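Local coordinates for protein peptide ABC transporter permease (Staphylococcus hominis, PDB 6EXS) that probably carries peptides across the membrane as a POT-family transporter, including a thioalcohol-conjugated peptide that is a precursor of human axillary malodour, at residues S31-G34 with M35-M38; A37-I40 with F41-Y44; L107-A110 with L111-L114. One frame throughout, in Å; residues are numbered along the deposited sequence. Where two conformers were deposited one is given.

Overall arrangement
All three contacts lie on the same side of the chain's centre. Contacts 1 and 2 follow each other on helix 16-44 and share Ala37 and Met38, with centres about 9 Å apart. Contact 1 reaches the bound peptide conjugate through Tyr33 and Arg36. Contact 2 is the last turns of that helix, farther from the chain's centre. Contact 3 comes later in the chain, where the loop after helix 74-106 runs into helix 110-137. Its centre is about 13 Å from that of contact 2 and about 16 Å from that of contact 1. Leu114 joins the two helices by packing on Leu39 and Met43. The series thus runs from the ligand pocket to a lipid-covered turn.

Contact 1 (S31-G34 with M35-M38); sequences SYYG and MRAM. With C3H (2-[[(2~{R})-2-azanyl-3-[(3~{S})-3-methyl-1-oxidanyl-hexan-3-yl]sulfanyl-propanoyl]amino]ethanoic acid), chain O.
Tyr32 and Arg36 meet one helical turn apart. The Arg36 contacts are those of one of its two conformers. Tyr32 CG stands anti to its backbone N (chi1 171°), and the ring reaches along the helix to the next turn. Arg36 CG lies over one ring face, 4.2 Å from the Tyr32 centroid, as a CH-pi contact. Met35 bends at chi2 and chi3, and this curls its CE back to 3.8 Å from Tyr32 CD1. The Arg36 chain also bends twice. Its guanidinium runs beside the Tyr33 ring, the two planes 79° apart, with NH2 3.4 Å from Tyr33 CE1. The Tyr33 ring edge meets a guanidinium face; C7 of C3H lies at the guanidinium edge, 3.4 Å from Arg36 NH2. Tyr33 OH is 2.8 Å from O2 of the ligand's carboxyl group, and N1 of C3H lies over one Tyr33 face. Tyr32 CD2 covers the other face. Tyr32 and Tyr33 end the ExxERFxYY motif of POT transporters. Lys129 makes a cation-pi contact with Tyr32, and Glu303 forms a long, weak ion pair with Arg36. The tyrosines thus probably help to place this conformer's positive charge beside the peptide conjugate, near a hydroxyl that approaches the ligand's carboxyl group.

Contact 2 (A37-I40 with F41-Y44); sequences AMLI and FYMY
Phe41 lies against Ile40 and Ala37. Ile40 CG1 is anti to its backbone N (chi1 -176°), which puts CG2 on the side of the Phe41 ring. That methyl sits over one ring face, 3.8 Å from the Phe41 centroid, as a CH-pi contact. At the edge of the ring, Ala37 O is 3.3 Å from Phe41 CD2. Beyond the two segments, Phe41 also touches Leu314 of helix 309-316.

The Tyr42 backbone N-H donates to Met38 O in a nearly straight bond, 2.9 Å from Tyr42 N. Its ring presents an edge to Leu39, with Leu39 CD1 4.5 Å from Tyr42 CD2, a loose apolar approach. The Phe182 ring meets that of Tyr42 edge-to-face, so helix 178-204 packs on this side. The contact occupies the final turns of helix 16-44, the first transmembrane helix of this major facilitator superfamily transporter. Backbone bonds from i+4 to i hold Tyr42, Met43 and Tyr44, the last residue of the helix.

Met43 N bonds to Leu39 O at 3.0 Å. The side chain then bends at its end (chi3 -77°), and CE swings back to 3.9 Å from Leu39 CG. Ile62 and Met63 of helix 56-72 touch Met43 as well.

Tyr44 N bonds to Ile40 O at 3.3 Å. Its CG stands between the backbone N and the carbonyl carbon (chi1 86°), and the ring folds back over the preceding turn. The same Ile40 O thus also meets the ring edge, 3.1 Å from Tyr44 CD1, while Tyr44 OH comes to the edge of the Phe41 ring.

Contact 3 (L107-A110 with L111-L114); sequences LPFA and LFGL. With OLC ((2R)-2,3-dihydroxypropyl (9Z)-octadec-9-enoate), chain E; OLC ((2R)-2,3-dihydroxypropyl (9Z)-octadec-9-enoate), chain K.
Phe109 and Gly113 meet where the short turn after helix 74-106 passes into helix 110-137. Pro108 is the centre of an inverse gamma turn, closed by a weak bond from Phe109 N to Leu107 O. Gly113 N then donates to Phe109 O at 3.1 Å. The bond is nearly straight at the hydrogen (168°), but the donor stands well above the carbonyl plane, away from the lone pairs. Leu114 N bonds to Ala110 O at 3.2 Å in a more bent geometry.

Phe109 CB lies 3.7 Å from Gly113 CA, so the phenylalanine comes close to the helix backbone at a residue with no side chain. The Phe112 side chain sets its ring edge toward the same carbon, with CD2 4.1 Å from Phe109 CB. Leu107 CB covers one face of the Phe109 ring, offset toward the rim.

Two monoolein molecules line the turn. Phe112 CZ is 3.7 Å from C11 of the chain E lipid, and Leu111 CB is 3.7 Å from its C21. The chain K lipid brings O19 to 3.4 Å from Leu107 CD2. On the protein side, Leu111 and Leu114 both touch Leu52 and Ile54 of a loop. Between the two segments the hydrogen bonds are all backbone ones, and the side chains are apolar. This chemistry is consistent with a turn that faces lipid on one side and the helix bundle on the other.

Contact 1 (S31-G34 with M35-M38)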
ATOM      1  N   SER A  31      -7.984   6.523  -9.186  1.00 38.65           N
ATOM      2  CA  SER A  31      -9.269   6.046  -8.708  1.00 37.67           C
ATOM      3  C   SER A  31      -9.155   5.301  -7.370  1.00 40.48           C
ATOM      4  O   SER A  31     -10.061   5.452  -6.541  1.00 41.72           O
ATOM      5  CB  SER A  31      -9.975   5.232  -9.782  1.00 41.12           C
ATOM      6  OG  SER A  31      -9.191   4.133 -10.211  1.00 52.43           O
ATOM      7  N   TYR A  32      -8.035   4.565  -7.118  1.00 34.02           N
ATOM      8  CA  TYR A  32      -7.850   3.877  -5.833  1.00 32.82           C
ATOM      9  C   TYR A  32      -7.678   4.861  -4.702  1.00 38.28           C
ATOM     10  O   TYR A  32      -8.372   4.732  -3.690  1.00 40.33           O
ATOM     11  CB  TYR A  32      -6.663   2.901  -5.820  1.00 33.31           C
ATOM     12  CG  TYR A  32      -6.337   2.361  -4.434  1.00 34.19           C
ATOM     13  CD1 TYR A  32      -7.164   1.427  -3.812  1.00 35.94           C
ATOM     14  CD2 TYR A  32      -5.200   2.787  -3.745  1.00 34.26           C
ATOM     15  CE1 TYR A  32      -6.884   0.947  -2.532  1.00 34.71           C
ATOM     16  CE2 TYR A  32      -4.907   2.308  -2.467  1.00 34.66           C
ATOM     17  CZ  TYR A  32      -5.755   1.391  -1.863  1.00 39.80           C
ATOM     18  OH  TYR A  32      -5.455   0.884  -0.616  1.00 38.62           O
ATOM     19  N   TYR A  33      -6.745   5.823  -4.853  1.00 33.51           N
ATOM     20  CA  TYR A  33      -6.455   6.794  -3.808  1.00 33.22           C
ATOM     21  C   TYR A  33      -7.556   7.828  -3.637  1.00 37.85           C
ATOM     22  O   TYR A  33      -7.733   8.321  -2.532  1.00 37.32           O
ATOM     23  CB  TYR A  33      -5.066   7.427  -3.981  1.00 34.21           C
ATOM     24  CG  TYR A  33      -3.969   6.463  -3.577  1.00 34.41           C
ATOM     25  CD1 TYR A  33      -3.835   6.041  -2.257  1.00 36.23           C
ATOM     26  CD2 TYR A  33      -3.118   5.909  -4.526  1.00 34.88           C
ATOM     27  CE1 TYR A  33      -2.870   5.106  -1.889  1.00 38.14           C
ATOM     28  CE2 TYR A  33      -2.146   4.972  -4.170  1.00 35.71           C
ATOM     29  CZ  TYR A  33      -2.040   4.563  -2.852  1.00 45.65           C
ATOM     30  OH  TYR A  33      -1.074   3.668  -2.477  1.00 49.49           O
ATOM     31  N   GLY A  34      -8.325   8.080  -4.692  1.00 35.45           N
ATOM     32  CA  GLY A  34      -9.451   9.001  -4.654  1.00 35.39           C
ATOM     33  C   GLY A  34     -10.597   8.432  -3.847  1.00 40.02           C
ATOM     34  O   GLY A  34     -11.157   9.116  -2.983  1.00 40.36           O
ATOM     35  N   MET A  35     -10.930   7.155  -4.117  1.00 35.94           N
ATOM     36  CA  MET A  35     -11.950   6.382  -3.398  1.00 35.09           C
ATOM     37  C   MET A  35     -11.522   6.274  -1.914  1.00 38.81           C
ATOM     38  O   MET A  35     -12.357   6.483  -1.029  1.00 38.75           O
ATOM     39  CB  MET A  35     -12.076   4.988  -4.064  1.00 36.80           C
ATOM     40  CG  MET A  35     -12.950   3.983  -3.341  1.00 38.94           C
ATOM     41  SD  MET A  35     -12.151   3.174  -1.938  1.00 41.50           S
ATOM     42  CE  MET A  35     -10.685   2.312  -2.777  1.00 37.49           C
ATOM     43  N   ARG A  36     -10.213   5.956  -1.671  1.00 35.12           N
ATOM     44  CA  ARG A  36      -9.584   5.819  -0.349  0.51 34.58           C
ATOM     45  C   ARG A  36      -9.691   7.106   0.487  1.00 38.63           C
ATOM     46  O   ARG A  36     -10.025   7.050   1.671  1.00 39.58           O
ATOM     47  CB  ARG A  36      -8.105   5.428  -0.510  0.51 32.38           C
ATOM     48  CG  ARG A  36      -7.750   4.061   0.046  0.51 38.54           C
ATOM     49  CD  ARG A  36      -7.134   4.190   1.425  0.51 46.30           C
ATOM     50  NE  ARG A  36      -5.680   4.008   1.427  0.51 47.55           N
ATOM     51  CZ  ARG A  36      -4.784   4.991   1.387  0.51 52.88           C
ATOM     52  NH1 ARG A  36      -5.176   6.257   1.307  0.51 44.52           N
ATOM     53  NH2 ARG A  36      -3.491   4.714   1.426  0.51 29.12           N
ATOM     54  N   ALA A  37      -9.397   8.267  -0.138  1.00 33.42           N
ATOM     55  CA  ALA A  37      -9.442   9.588   0.502  1.00 33.30           C
ATOM     56  C   ALA A  37     -10.849   9.934   1.007  1.00 38.60           C
ATOM     57  O   ALA A  37     -10.980  10.583   2.035  1.00 37.57           O
ATOM     58  CB  ALA A  37      -8.975  10.656  -0.476  1.00 33.67           C
ATOM     59  N   MET A  38     -11.890   9.478   0.279  1.00 37.15           N
ATOM     60  CA  MET A  38     -13.309   9.680   0.560  1.00 37.72           C
ATOM     61  C   MET A  38     -13.874   8.641   1.507  1.00 39.64           C
ATOM     62  O   MET A  38     -14.755   8.973   2.294  1.00 39.54           O
ATOM     63  CB  MET A  38     -14.123   9.609  -0.742  1.00 41.13           C
ATOM     64  CG  MET A  38     -13.850  10.728  -1.718  1.00 46.37           C
ATOM     65  SD  MET A  38     -15.056  10.691  -3.071  1.00 52.67           S
ATOM     66  CE  MET A  38     -16.316  11.671  -2.390  1.00 50.08           C
TER
HETATM   67  O2  C3H O 514       1.172   5.145  -3.087  0.75 69.54           O
HETATM   68  C11 C3H O 514       1.902   6.041  -2.855  0.75 68.31           C
HETATM   69  O3  C3H O 514       3.184   5.951  -2.923  0.75 68.52           O
HETATM   70  C10 C3H O 514       1.474   7.402  -2.390  0.75 66.90           C
HETATM   71  N1  C3H O 514       0.238   7.387  -1.645  0.75 65.30           N
HETATM   72  C9  C3H O 514       0.217   7.158  -0.343  0.75 65.79           C
HETATM   73  O1  C3H O 514       0.797   6.218   0.179  0.75 68.68           O
HETATM   74  C8  C3H O 514      -0.537   8.106   0.530  0.75 63.57           C
HETATM   75  N   C3H O 514      -1.429   8.910  -0.294  0.75 63.93           N
HETATM   76  C7  C3H O 514      -1.389   7.347   1.549  0.75 63.34           C
HETATM   77  S   C3H O 514      -0.765   7.243   3.248  0.75 63.64           S
HETATM   78  C3  C3H O 514      -0.747   8.922   4.076  0.75 55.14           C
HETATM   79  C4  C3H O 514      -2.188   9.333   4.225  0.75 52.12           C
HETATM   80  C5  C3H O 514       0.123   9.847   3.213  0.75 51.07           C
HETATM   81  C6  C3H O 514       0.120  11.319   3.557  0.75 46.34           C
HETATM   82  O   C3H O 514      -0.366  12.104   2.518  0.75 41.31           O
HETATM   83  C2  C3H O 514      -0.095   8.844   5.454  0.75 54.02           C
HETATM   84  C1  C3H O 514       1.171   9.666   5.627  0.75 51.79           C
HETATM   85  C   C3H O 514       1.727   9.534   7.019  0.75 50.23           C

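Contact 2 (A37-I40 with F41-Y44)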
ATOM      1  N   ALA A  37      -9.397   8.267  -0.138  1.00 33.42           N
ATOM      2  CA  ALA A  37      -9.442   9.588   0.502  1.00 33.30           C
ATOM      3  C   ALA A  37     -10.849   9.934   1.007  1.00 38.60           C
ATOM      4  O   ALA A  37     -10.980  10.583   2.035  1.00 37.57           O
ATOM      5  CB  ALA A  37      -8.975  10.656  -0.476  1.00 33.67           C
ATOM      6  N   MET A  38     -11.890   9.478   0.279  1.00 37.15           N
ATOM      7  CA  MET A  38     -13.309   9.680   0.560  1.00 37.72           C
ATOM      8  C   MET A  38     -13.874   8.641   1.507  1.00 39.64           C
ATOM      9  O   MET A  38     -14.755   8.973   2.294  1.00 39.54           O
ATOM     10  CB  MET A  38     -14.123   9.609  -0.742  1.00 41.13           C
ATOM     11  CG  MET A  38     -13.850  10.728  -1.718  1.00 46.37           C
ATOM     12  SD  MET A  38     -15.056  10.691  -3.071  1.00 52.67           S
ATOM     13  CE  MET A  38     -16.316  11.671  -2.390  1.00 50.08           C
ATOM     14  N   LEU A  39     -13.426   7.372   1.389  1.00 35.14           N
ATOM     15  CA  LEU A  39     -13.957   6.233   2.152  1.00 34.38           C
ATOM     16  C   LEU A  39     -14.029   6.456   3.662  1.00 39.33           C
ATOM     17  O   LEU A  39     -15.069   6.143   4.241  1.00 40.78           O
ATOM     18  CB  LEU A  39     -13.222   4.916   1.836  1.00 33.25           C
ATOM     19  CG  LEU A  39     -14.033   3.629   2.082  1.00 37.72           C
ATOM     20  CD1 LEU A  39     -15.143   3.453   1.048  1.00 37.54           C
ATOM     21  CD2 LEU A  39     -13.126   2.405   2.065  1.00 40.67           C
ATOM     22  N   ILE A  40     -12.975   7.009   4.293  1.00 34.87           N
ATOM     23  CA  ILE A  40     -12.960   7.227   5.746  1.00 34.79           C
ATOM     24  C   ILE A  40     -14.096   8.168   6.186  1.00 39.56           C
ATOM     25  O   ILE A  40     -14.822   7.823   7.114  1.00 40.89           O
ATOM     26  CB  ILE A  40     -11.554   7.646   6.303  1.00 37.63           C
ATOM     27  CG1 ILE A  40     -11.550   7.761   7.863  1.00 38.73           C
ATOM     28  CG2 ILE A  40     -10.972   8.916   5.630  1.00 36.81           C
ATOM     29  CD1 ILE A  40     -11.737   6.469   8.658  1.00 38.84           C
ATOM     30  N   PHE A  41     -14.295   9.298   5.484  1.00 35.00           N
ATOM     31  CA  PHE A  41     -15.349  10.266   5.795  1.00 34.31           C
ATOM     32  C   PHE A  41     -16.728   9.728   5.471  1.00 39.65           C
ATOM     33  O   PHE A  41     -17.629   9.862   6.295  1.00 40.61           O
ATOM     34  CB  PHE A  41     -15.079  11.613   5.125  1.00 34.69           C
ATOM     35  CG  PHE A  41     -13.686  12.091   5.432  1.00 34.65           C
ATOM     36  CD1 PHE A  41     -13.324  12.441   6.728  1.00 36.91           C
ATOM     37  CD2 PHE A  41     -12.707  12.108   4.442  1.00 34.95           C
ATOM     38  CE1 PHE A  41     -12.019  12.820   7.022  1.00 37.79           C
ATOM     39  CE2 PHE A  41     -11.409  12.510   4.735  1.00 36.68           C
ATOM     40  CZ  PHE A  41     -11.066  12.842   6.025  1.00 35.34           C
ATOM     41  N   TYR A  42     -16.876   9.055   4.313  1.00 34.50           N
ATOM     42  CA  TYR A  42     -18.126   8.424   3.899  1.00 34.71           C
ATOM     43  C   TYR A  42     -18.619   7.419   4.961  1.00 40.79           C
ATOM     44  O   TYR A  42     -19.809   7.376   5.235  1.00 41.19           O
ATOM     45  CB  TYR A  42     -17.932   7.720   2.551  1.00 34.94           C
ATOM     46  CG  TYR A  42     -19.133   6.935   2.076  1.00 36.17           C
ATOM     47  CD1 TYR A  42     -20.367   7.557   1.887  1.00 37.69           C
ATOM     48  CD2 TYR A  42     -19.028   5.583   1.761  1.00 37.06           C
ATOM     49  CE1 TYR A  42     -21.467   6.850   1.404  1.00 38.46           C
ATOM     50  CE2 TYR A  42     -20.121   4.865   1.272  1.00 38.66           C
ATOM     51  CZ  TYR A  42     -21.341   5.505   1.098  1.00 46.60           C
ATOM     52  OH  TYR A  42     -22.427   4.810   0.619  1.00 48.32           O
ATOM     53  N   MET A  43     -17.702   6.643   5.576  1.00 37.14           N
ATOM     54  CA  MET A  43     -18.041   5.671   6.617  1.00 36.47           C
ATOM     55  C   MET A  43     -18.508   6.286   7.954  1.00 41.72           C
ATOM     56  O   MET A  43     -19.584   5.910   8.432  1.00 41.96           O
ATOM     57  CB  MET A  43     -16.880   4.698   6.851  1.00 37.72           C
ATOM     58  CG  MET A  43     -16.679   3.737   5.707  1.00 40.52           C
ATOM     59  SD  MET A  43     -15.526   2.423   6.112  1.00 44.38           S
ATOM     60  CE  MET A  43     -13.979   3.272   5.965  1.00 39.57           C
ATOM     61  N   TYR A  44     -17.706   7.191   8.580  1.00 38.26           N
ATOM     62  CA  TYR A  44     -18.078   7.708   9.899  1.00 39.16           C
ATOM     63  C   TYR A  44     -18.962   8.963   9.868  1.00 43.34           C
ATOM     64  O   TYR A  44     -19.559   9.285  10.907  1.00 43.64           O
ATOM     65  CB  TYR A  44     -16.863   7.894  10.832  1.00 40.82           C
ATOM     66  CG  TYR A  44     -16.117   9.205  10.717  1.00 42.60           C
ATOM     67  CD1 TYR A  44     -15.120   9.378   9.767  1.00 43.55           C
ATOM     68  CD2 TYR A  44     -16.332  10.237  11.630  1.00 43.98           C
ATOM     69  CE1 TYR A  44     -14.408  10.569   9.673  1.00 44.83           C
ATOM     70  CE2 TYR A  44     -15.606  11.425  11.562  1.00 44.19           C
ATOM     71  CZ  TYR A  44     -14.650  11.589  10.574  1.00 49.51           C
ATOM     72  OH  TYR A  44     -13.929  12.753  10.471  1.00 48.91           O
TER

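Contact 3 (L107-A110 with L111-L114)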
ATOM      1  N   LEU A 107     -23.648   2.913  -6.470  1.00 48.22           N
ATOM      2  CA  LEU A 107     -25.047   2.515  -6.313  1.00 49.29           C
ATOM      3  C   LEU A 107     -25.554   2.751  -4.867  1.00 52.69           C
ATOM      4  O   LEU A 107     -24.723   2.842  -3.966  1.00 51.79           O
ATOM      5  CB  LEU A 107     -25.233   1.057  -6.772  1.00 50.11           C
ATOM      6  CG  LEU A 107     -25.000   0.790  -8.277  1.00 55.02           C
ATOM      7  CD1 LEU A 107     -24.403  -0.578  -8.508  1.00 55.03           C
ATOM      8  CD2 LEU A 107     -26.270   0.952  -9.079  1.00 58.06           C
ATOM      9  N   PRO A 108     -26.876   2.924  -4.600  1.00 49.69           N
ATOM     10  CA  PRO A 108     -27.304   3.180  -3.209  1.00 49.35           C
ATOM     11  C   PRO A 108     -27.539   1.874  -2.441  1.00 53.30           C
ATOM     12  O   PRO A 108     -28.676   1.530  -2.110  1.00 53.86           O
ATOM     13  CB  PRO A 108     -28.571   4.024  -3.390  1.00 51.95           C
ATOM     14  CG  PRO A 108     -29.124   3.605  -4.740  1.00 57.42           C
ATOM     15  CD  PRO A 108     -28.041   2.879  -5.512  1.00 52.39           C
ATOM     16  N   PHE A 109     -26.444   1.124  -2.186  1.00 48.51           N
ATOM     17  CA  PHE A 109     -26.487  -0.180  -1.521  1.00 47.77           C
ATOM     18  C   PHE A 109     -25.980  -0.165  -0.082  1.00 48.56           C
ATOM     19  O   PHE A 109     -25.792  -1.231   0.494  1.00 47.82           O
ATOM     20  CB  PHE A 109     -25.745  -1.245  -2.362  1.00 49.43           C
ATOM     21  CG  PHE A 109     -26.336  -1.602  -3.715  1.00 51.53           C
ATOM     22  CD1 PHE A 109     -27.706  -1.504  -3.947  1.00 55.58           C
ATOM     23  CD2 PHE A 109     -25.529  -2.087  -4.735  1.00 52.81           C
ATOM     24  CE1 PHE A 109     -28.244  -1.844  -5.189  1.00 57.13           C
ATOM     25  CE2 PHE A 109     -26.077  -2.453  -5.967  1.00 55.95           C
ATOM     26  CZ  PHE A 109     -27.426  -2.318  -6.190  1.00 55.04           C
ATOM     27  N   ALA A 110     -25.788   1.033   0.506  1.00 44.42           N
ATOM     28  CA  ALA A 110     -25.342   1.251   1.892  1.00 43.97           C
ATOM     29  C   ALA A 110     -24.206   0.295   2.345  1.00 47.41           C
ATOM     30  O   ALA A 110     -23.160   0.305   1.710  1.00 46.00           O
ATOM     31  CB  ALA A 110     -26.534   1.215   2.858  1.00 45.59           C
ATOM     32  N   LEU A 111     -24.395  -0.515   3.414  1.00 45.56           N
ATOM     33  CA  LEU A 111     -23.358  -1.420   3.925  1.00 45.58           C
ATOM     34  C   LEU A 111     -22.988  -2.554   2.963  1.00 50.94           C
ATOM     35  O   LEU A 111     -21.816  -2.935   2.910  1.00 50.34           O
ATOM     36  CB  LEU A 111     -23.697  -1.978   5.316  1.00 46.39           C
ATOM     37  CG  LEU A 111     -23.657  -1.003   6.512  1.00 50.63           C
ATOM     38  CD1 LEU A 111     -23.835  -1.757   7.832  1.00 51.34           C
ATOM     39  CD2 LEU A 111     -22.365  -0.195   6.554  1.00 50.93           C
ATOM     40  N   PHE A 112     -23.960  -3.062   2.177  1.00 48.69           N
ATOM     41  CA  PHE A 112     -23.704  -4.095   1.176  1.00 48.55           C
ATOM     42  C   PHE A 112     -22.751  -3.541   0.112  1.00 49.93           C
ATOM     43  O   PHE A 112     -21.780  -4.216  -0.226  1.00 49.88           O
ATOM     44  CB  PHE A 112     -25.006  -4.628   0.531  1.00 52.13           C
ATOM     45  CG  PHE A 112     -24.747  -5.607  -0.599  1.00 55.09           C
ATOM     46  CD1 PHE A 112     -24.568  -6.964  -0.342  1.00 59.50           C
ATOM     47  CD2 PHE A 112     -24.644  -5.168  -1.918  1.00 57.62           C
ATOM     48  CE1 PHE A 112     -24.299  -7.862  -1.384  1.00 60.86           C
ATOM     49  CE2 PHE A 112     -24.373  -6.068  -2.957  1.00 60.93           C
ATOM     50  CZ  PHE A 112     -24.208  -7.409  -2.684  1.00 59.50           C
ATOM     51  N   GLY A 113     -23.038  -2.329  -0.384  1.00 44.05           N
ATOM     52  CA  GLY A 113     -22.239  -1.628  -1.386  1.00 41.83           C
ATOM     53  C   GLY A 113     -20.818  -1.367  -0.945  1.00 44.68           C
ATOM     54  O   GLY A 113     -19.910  -1.378  -1.776  1.00 43.26           O
ATOM     55  N   LEU A 114     -20.608  -1.160   0.374  1.00 41.65           N
ATOM     56  CA  LEU A 114     -19.290  -0.937   0.959  1.00 40.44           C
ATOM     57  C   LEU A 114     -18.494  -2.234   1.036  1.00 43.72           C
ATOM     58  O   LEU A 114     -17.371  -2.277   0.528  1.00 42.14           O
ATOM     59  CB  LEU A 114     -19.398  -0.253   2.341  1.00 40.98           C
ATOM     60  CG  LEU A 114     -18.164  -0.285   3.264  1.00 45.36           C
ATOM     61  CD1 LEU A 114     -17.091   0.661   2.800  1.00 44.55           C
ATOM     62  CD2 LEU A 114     -18.544   0.033   4.688  1.00 48.25           C
TER
HETATM   63  C10 OLC E 504     -20.670 -10.192  -4.244  1.00 74.22           C
HETATM   64  C9  OLC E 504     -19.865 -10.499  -3.237  1.00 73.26           C
HETATM   65  C11 OLC E 504     -21.359  -8.877  -4.484  1.00 75.21           C
HETATM   66  C8  OLC E 504     -19.460  -9.607  -2.101  1.00 72.82           C
HETATM   67  C24 OLC E 504     -25.832  -5.940   6.550  1.00 89.85           C
HETATM   68  C12 OLC E 504     -22.141  -8.807  -5.793  1.00 76.58           C
HETATM   69  C7  OLC E 504     -19.776 -10.179  -0.722  1.00 73.12           C
HETATM   70  C13 OLC E 504     -22.683  -7.418  -6.103  1.00 76.55           C
HETATM   71  C6  OLC E 504     -19.775  -9.145   0.396  1.00 73.54           C
HETATM   72  C5  OLC E 504     -21.091  -8.391   0.570  1.00 74.71           C
HETATM   73  C4  OLC E 504     -22.101  -9.080   1.480  1.00 77.25           C
HETATM   74  C3  OLC E 504     -21.955  -8.750   2.961  1.00 79.49           C
HETATM   75  C2  OLC E 504     -22.771  -7.534   3.391  1.00 81.60           C
HETATM   76  C21 OLC E 504     -23.330  -5.509   6.446  1.00 86.64           C
HETATM   77  C1  OLC E 504     -22.603  -7.136   4.830  1.00 83.61           C
HETATM   78  C22 OLC E 504     -24.522  -5.867   7.311  1.00 88.98           C
HETATM   79  O19 OLC E 504     -21.813  -7.623   5.599  1.00 84.00           O
HETATM   80  O25 OLC E 504     -26.295  -4.647   6.168  1.00 89.26           O
HETATM   81  O23 OLC E 504     -24.271  -7.099   7.993  1.00 90.03           O
HETATM   82  O20 OLC E 504     -23.454  -6.151   5.151  1.00 85.36           O
HETATM   83  C24 OLC K 510     -31.150   1.506  -8.456  1.00 90.11           C
HETATM   84  C5  OLC K 510     -24.790  -5.132 -10.494  1.00 81.81           C
HETATM   85  C4  OLC K 510     -26.294  -4.990 -10.343  1.00 82.14           C
HETATM   86  C3  OLC K 510     -26.761  -3.548 -10.381  1.00 82.49           C
HETATM   87  C2  OLC K 510     -28.272  -3.403 -10.245  1.00 84.64           C
HETATM   88  C21 OLC K 510     -30.585  -0.545  -9.786  1.00 90.52           C
HETATM   89  C1  OLC K 510     -28.748  -1.981 -10.334  1.00 86.44           C
HETATM   90  C22 OLC K 510     -30.535   0.123  -8.431  1.00 90.61           C
HETATM   91  O19 OLC K 510     -28.187  -1.101 -10.937  1.00 85.82           O
HETATM   92  O25 OLC K 510     -31.289   2.036  -7.145  1.00 90.05           O
HETATM   93  O23 OLC K 510     -31.223  -0.698  -7.481  1.00 91.58           O
HETATM   94  O20 OLC K 510     -29.895  -1.813  -9.660  1.00 88.94           O